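Local coordinates for putative sugar binding protein (Salmonella enterica subsp. enterica serovar Typhimurium, PDB 3KNZ), which probably binds phosphorylated sugars or related carbohydrate derivatives through its SIS domain fold, its exact role being unproven, at residues I276-Q281 and F327-P332. Residues are numbered along the deposited sequence; the frame is centred on the assembly and turned at random.
Sequences IMLDPQ and FEYIIP
The phenol ring of Tyr329 meets Leu278 and Pro280, both of which approach it obliquely. Leu278 comes in near the CB end of the ring, with its CD2 4.3 Å from Tyr329 CD1. Pro280 sits at the hydroxyl end, where its CB lies 4.0 Å from Tyr329 CZ. The backbone of the proline comes closer, its CA being 3.2 Å from Tyr329 OH. Tyr329 has CG anti to its own carbonyl carbon (chi1 -72°), and the ring reaches from the helix across to the loop that follows strand 273-278. Phe318 stacks on the same ring. The hydroxyl hydrogen-bonds to OD1 of Asn320, whose ND2 bonds to the carbonyl O of Pro280. Asn320 thus ties the tyrosine hydroxyl to the loop. The Glu328 carboxylate holds Asn320 in turn, accepting the backbone N of Val319 and of Asn320. The side chain of Asp279 leaves the backbone away from the helix, and its OD2 salt-bridges Arg302. The buried, mostly apolar contact joins helix 326-339 to the C-terminal end of the central strand in a parallel sheet flanked by helices, consistent with a second SIS-type domain. Leu278 also packs on helix 235-249 and strand 300-304, while Glu328 rests against helix 185-215.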
# COMPACT_ATOMS: atom_id res chain seq x y z
N ILE A 276 -7.76 4.41 18.51
CA ILE A 276 -8.43 5.65 18.19
C ILE A 276 -9.22 5.26 16.97
O ILE A 276 -8.67 4.75 15.99
CB ILE A 276 -7.48 6.82 17.90
CG1 ILE A 276 -6.67 7.16 19.16
CG2 ILE A 276 -8.29 8.03 17.46
CD1 ILE A 276 -5.65 8.27 18.98
N MSE A 277 -10.53 5.47 17.03
CA MSE A 277 -11.41 5.05 15.97
C MSE A 277 -12.18 6.25 15.47
O MSE A 277 -12.60 7.09 16.27
CB MSE A 277 -12.37 4.00 16.54
CG MSE A 277 -13.02 3.09 15.52
SE MSE A 277 -14.27 1.87 16.39
CE MSE A 277 -13.26 1.50 18.01
N LEU A 278 -12.34 6.33 14.16
CA LEU A 278 -13.10 7.40 13.53
C LEU A 278 -14.49 6.87 13.19
O LEU A 278 -14.62 5.89 12.46
CB LEU A 278 -12.41 7.88 12.25
CG LEU A 278 -10.97 8.40 12.42
CD1 LEU A 278 -10.39 8.89 11.08
CD2 LEU A 278 -10.93 9.51 13.46
N ASP A 279 -15.50 7.52 13.76
CA ASP A 279 -16.89 7.14 13.53
C ASP A 279 -17.66 8.29 12.89
O ASP A 279 -18.39 8.99 13.57
CB ASP A 279 -17.59 6.72 14.83
CG ASP A 279 -17.07 5.41 15.39
OD1 ASP A 279 -16.06 5.43 16.12
OD2 ASP A 279 -17.72 4.38 15.15
N PRO A 280 -17.50 8.48 11.57
CA PRO A 280 -18.23 9.57 10.93
C PRO A 280 -19.75 9.42 11.04
O PRO A 280 -20.47 10.42 11.10
CB PRO A 280 -17.78 9.50 9.46
CG PRO A 280 -17.08 8.19 9.30
CD PRO A 280 -16.61 7.75 10.65
N GLN A 281 -20.24 8.19 11.08
CA GLN A 281 -21.67 7.95 11.18
C GLN A 281 -21.95 6.65 11.92
O GLN A 281 -21.05 5.82 12.09
CB GLN A 281 -22.26 7.91 9.78
CG GLN A 281 -21.55 6.95 8.85
CD GLN A 281 -22.02 7.08 7.43
OE1 GLN A 281 -22.76 8.01 7.09
NE2 GLN A 281 -21.60 6.15 6.57
N PHE A 327 -11.00 16.97 5.53
CA PHE A 327 -10.29 18.12 6.09
C PHE A 327 -10.55 18.26 7.61
O PHE A 327 -9.81 18.95 8.31
CB PHE A 327 -10.70 19.41 5.38
CG PHE A 327 -10.41 19.43 3.89
CD1 PHE A 327 -9.12 19.62 3.43
CD2 PHE A 327 -11.43 19.31 2.97
CE1 PHE A 327 -8.85 19.66 2.07
CE2 PHE A 327 -11.16 19.36 1.61
CZ PHE A 327 -9.87 19.52 1.16
N GLU A 328 -11.61 17.62 8.10
CA GLU A 328 -11.99 17.70 9.52
C GLU A 328 -11.40 16.60 10.38
O GLU A 328 -10.81 16.87 11.42
CB GLU A 328 -13.51 17.62 9.68
CG GLU A 328 -14.31 18.83 9.22
CD GLU A 328 -15.80 18.68 9.51
OE1 GLU A 328 -16.33 19.45 10.34
OE2 GLU A 328 -16.43 17.77 8.94
N TYR A 329 -11.58 15.35 9.96
CA TYR A 329 -11.14 14.20 10.77
C TYR A 329 -9.62 14.04 10.99
O TYR A 329 -9.21 13.31 11.89
CB TYR A 329 -11.77 12.90 10.23
CG TYR A 329 -13.25 12.81 10.54
CD1 TYR A 329 -13.69 12.34 11.77
CD2 TYR A 329 -14.21 13.22 9.62
CE1 TYR A 329 -15.04 12.26 12.07
CE2 TYR A 329 -15.57 13.14 9.92
CZ TYR A 329 -15.97 12.66 11.15
OH TYR A 329 -17.31 12.58 11.47
N ILE A 330 -8.79 14.72 10.20
CA ILE A 330 -7.33 14.63 10.41
C ILE A 330 -6.87 15.58 11.52
O ILE A 330 -5.80 15.39 12.11
CB ILE A 330 -6.55 14.96 9.11
CG1 ILE A 330 -5.04 14.78 9.31
CG2 ILE A 330 -6.84 16.39 8.67
CD1 ILE A 330 -4.61 13.40 9.84
N ILE A 331 -7.69 16.59 11.80
CA ILE A 331 -7.37 17.62 12.80
C ILE A 331 -7.15 17.10 14.22
O ILE A 331 -6.16 17.46 14.86
CB ILE A 331 -8.42 18.77 12.76
CG1 ILE A 331 -8.22 19.59 11.48
CG2 ILE A 331 -8.29 19.67 13.99
CD1 ILE A 331 -9.26 20.63 11.20
N PRO A 332 -8.07 16.25 14.73
CA PRO A 332 -7.87 15.68 16.06
C PRO A 332 -6.56 14.89 16.15
O PRO A 332 -5.83 15.01 17.14
CB PRO A 332 -9.06 14.73 16.21
CG PRO A 332 -10.09 15.24 15.27
CD PRO A 332 -9.34 15.83 14.13